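Local structure of organophosphorus hydrolase (Pseudomonas pseudoalcaligenes, 4LE6) at residues 130-136 and 157-163. The protein probably hydrolyses organophosphate triesters as a dizinc enzyme of the metallo-beta-lactamase superfamily. Numbering follows the deposited sequence.
Sequences EQVDTVL and YPNATVE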
loop_
_atom_site.group_PDB
_atom_site.type_symbol
_atom_site.label_atom_id
_atom_site.label_comp_id
_atom_site.label_asym_id
_atom_site.label_seq_id
_atom_site.Cartn_x
_atom_site.Cartn_y
_atom_site.Cartn_z
ATOM N N GLU A 130 0.975 15.591 22.976
ATOM C CA GLU A 130 0.983 16.932 23.556
ATOM C C GLU A 130 1.150 18.022 22.499
ATOM O O GLU A 130 0.834 19.179 22.754
ATOM C CB GLU A 130 2.098 17.068 24.594
ATOM C CG GLU A 130 1.865 16.246 25.854
ATOM C CD GLU A 130 2.164 14.756 25.668
ATOM O OE1 GLU A 130 2.795 14.360 24.653
ATOM O OE2 GLU A 130 1.760 13.975 26.551
ATOM N N GLN A 131 1.646 17.656 21.318
ATOM C CA GLN A 131 1.870 18.631 20.240
ATOM C C GLN A 131 0.620 18.916 19.404
ATOM O O GLN A 131 0.575 19.886 18.641
ATOM C CB GLN A 131 2.984 18.145 19.301
ATOM C CG GLN A 131 4.368 18.033 19.958
ATOM C CD GLN A 131 5.405 17.406 19.026
ATOM O OE1 GLN A 131 5.148 16.381 18.401
ATOM N NE2 GLN A 131 6.550 18.047 18.893
ATOM N N VAL A 132 -0.384 18.062 19.507
ATOM C CA VAL A 132 -1.562 18.227 18.678
ATOM C C VAL A 132 -2.369 19.399 19.233
ATOM O O VAL A 132 -2.787 19.356 20.386
ATOM C CB VAL A 132 -2.391 16.940 18.659
ATOM C CG1 VAL A 132 -3.722 17.155 17.919
ATOM C CG2 VAL A 132 -1.589 15.826 18.009
ATOM N N ASP A 133 -2.551 20.455 18.433
ATOM C CA ASP A 133 -3.266 21.652 18.891
ATOM C C ASP A 133 -4.735 21.661 18.456
ATOM O O ASP A 133 -5.546 22.411 18.993
ATOM C CB ASP A 133 -2.567 22.941 18.414
ATOM C CG ASP A 133 -2.639 23.119 16.904
ATOM O OD1 ASP A 133 -3.712 23.492 16.388
ATOM O OD2 ASP A 133 -1.622 22.891 16.222
ATOM N N THR A 134 -5.084 20.811 17.502
ATOM C CA THR A 134 -6.458 20.699 17.037
ATOM C C THR A 134 -6.786 19.242 16.725
ATOM O O THR A 134 -5.976 18.544 16.112
ATOM C CB THR A 134 -6.692 21.482 15.738
ATOM O OG1 THR A 134 -6.249 22.831 15.889
ATOM C CG2 THR A 134 -8.171 21.486 15.377
ATOM N N VAL A 135 -7.966 18.796 17.156
ATOM C CA VAL A 135 -8.512 17.507 16.743
ATOM C C VAL A 135 -9.843 17.763 16.033
ATOM O O VAL A 135 -10.716 18.418 16.596
ATOM C CB VAL A 135 -8.743 16.563 17.937
ATOM C CG1 VAL A 135 -9.411 15.261 17.476
ATOM C CG2 VAL A 135 -7.419 16.243 18.639
ATOM N N LEU A 136 -9.982 17.286 14.793
ATOM C CA LEU A 136 -11.237 17.400 14.052
ATOM C C LEU A 136 -11.874 16.023 13.975
ATOM O O LEU A 136 -11.238 15.073 13.530
ATOM C CB LEU A 136 -10.998 17.909 12.624
ATOM C CG LEU A 136 -10.085 19.125 12.471
ATOM C CD1 LEU A 136 -9.768 19.370 11.002
ATOM C CD2 LEU A 136 -10.724 20.338 13.104
ATOM N N TYR A 157 -5.194 13.852 23.860
ATOM C CA TYR A 157 -4.626 15.059 23.238
ATOM C C TYR A 157 -4.945 16.281 24.112
ATOM O O TYR A 157 -5.815 17.095 23.800
ATOM C CB TYR A 157 -5.136 15.181 21.800
ATOM C CG TYR A 157 -4.803 13.912 21.061
ATOM C CD1 TYR A 157 -3.497 13.663 20.631
ATOM C CD2 TYR A 157 -5.745 12.920 20.872
ATOM C CE1 TYR A 157 -3.160 12.495 20.019
ATOM C CE2 TYR A 157 -5.403 11.716 20.237
ATOM C CZ TYR A 157 -4.114 11.516 19.815
ATOM O OH TYR A 157 -3.735 10.341 19.174
ATOM N N PRO A 158 -4.230 16.396 25.232
ATOM C CA PRO A 158 -4.608 17.328 26.306
ATOM C C PRO A 158 -4.481 18.812 25.959
ATOM O O PRO A 158 -4.992 19.651 26.707
ATOM C CB PRO A 158 -3.616 16.980 27.423
ATOM C CG PRO A 158 -2.420 16.444 26.713
ATOM C CD PRO A 158 -3.029 15.619 25.584
ATOM N N ASN A 159 -3.775 19.142 24.882
ATOM C CA ASN A 159 -3.595 20.535 24.506
ATOM C C ASN A 159 -4.398 20.920 23.270
ATOM O O ASN A 159 -4.244 22.029 22.746
ATOM C CB ASN A 159 -2.113 20.810 24.289
ATOM C CG ASN A 159 -1.297 20.502 25.525
ATOM O OD1 ASN A 159 -1.731 20.756 26.651
ATOM N ND2 ASN A 159 -0.120 19.943 25.328
ATOM N N ALA A 160 -5.263 20.012 22.823
ATOM C CA ALA A 160 -5.966 20.198 21.572
ATOM C C ALA A 160 -7.320 20.841 21.753
ATOM O O ALA A 160 -8.040 20.590 22.726
ATOM C CB ALA A 160 -6.121 18.872 20.832
ATOM N N THR A 161 -7.664 21.684 20.793
ATOM C CA THR A 161 -9.037 22.144 20.644
ATOM C C THR A 161 -9.758 21.066 19.851
ATOM O O THR A 161 -9.293 20.669 18.785
ATOM C CB THR A 161 -9.067 23.465 19.902
ATOM O OG1 THR A 161 -8.365 24.446 20.682
ATOM C CG2 THR A 161 -10.509 23.932 19.656
ATOM N N VAL A 162 -10.871 20.568 20.375
ATOM C CA VAL A 162 -11.597 19.484 19.712
ATOM C C VAL A 162 -12.837 20.019 18.995
ATOM O O VAL A 162 -13.722 20.597 19.612
ATOM C CB VAL A 162 -12.019 18.395 20.719
ATOM C CG1 VAL A 162 -12.744 17.239 20.001
ATOM C CG2 VAL A 162 -10.784 17.873 21.469
ATOM N N GLU A 163 -12.906 19.791 17.689
ATOM C CA GLU A 163 -14.021 20.269 16.873
ATOM C C GLU A 163 -15.022 19.141 16.659
ATOM O O GLU A 163 -14.710 18.161 15.990
ATOM C CB GLU A 163 -13.498 20.766 15.523
ATOM C CG GLU A 163 -14.558 20.973 14.433
ATOM C CD GLU A 163 -15.376 22.232 14.606
ATOM O OE1 GLU A 163 -16.244 22.479 13.745
ATOM O OE2 GLU A 163 -15.157 22.971 15.588
HETATM O O HOH W 1 -2.698 17.828 22.556
HETATM O O HOH W 2 -5.433 24.023 21.256
#
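Parallel strand pairing at the margin of one sheet of the metallo-beta-lactamase alpha-beta/beta-alpha sandwich brings Val135 against Val162 and Thr134 against Thr161. Strands 134-136 and 161-163, the latter outermost in this sheet within the chain, are joined through helix 142-145 in a beta-alpha-beta unit; the axes of the two short strand segments run nearly parallel, 14° apart in direction. Three backbone bonds fix the register: Thr161 N to Asp133 O (2.9 Å), Val135 N to Thr161 O (2.8 Å) and Glu163 N to Val135 O (2.8 Å).

Before the strands, the type I turn Tyr157-Ala160 is tied to the end of the 3-10 segment at Glu130 and, through waters, to the loop at Val132 and Asp133. Asn159 ND2 donates to Glu130 O at 2.8 Å, nearly straight and on a lone pair, with the acceptor only 3° out of the side-chain amide plane. One water donates to Val132 O and accepts from Asn159 N; a second donates to Asp133 O and Asn159 O and accepts from Thr161 OG1. Asp133 O thus accepts from both Thr161 N and this second water.

Apolar contacts gather on the face carrying Val135. Its CG2, placed beside the backbone N by chi1 of 176°, meets Ala160 CB at 3.7 Å and Tyr157 CB at 4.0 Å. Val132 CG2 approaches the Tyr157 ring obliquely, 3.9 Å from CD1, while side chains of helix 118-124 (Val118, Gln119, Leu122) pack on Tyr157. Beyond the last backbone bond, the first water and Asn159 ND2 continue the link, while the second water reinforces it alongside that bond, and the buried Val132, Val135 and Tyr157 anchor the turn to the sheet.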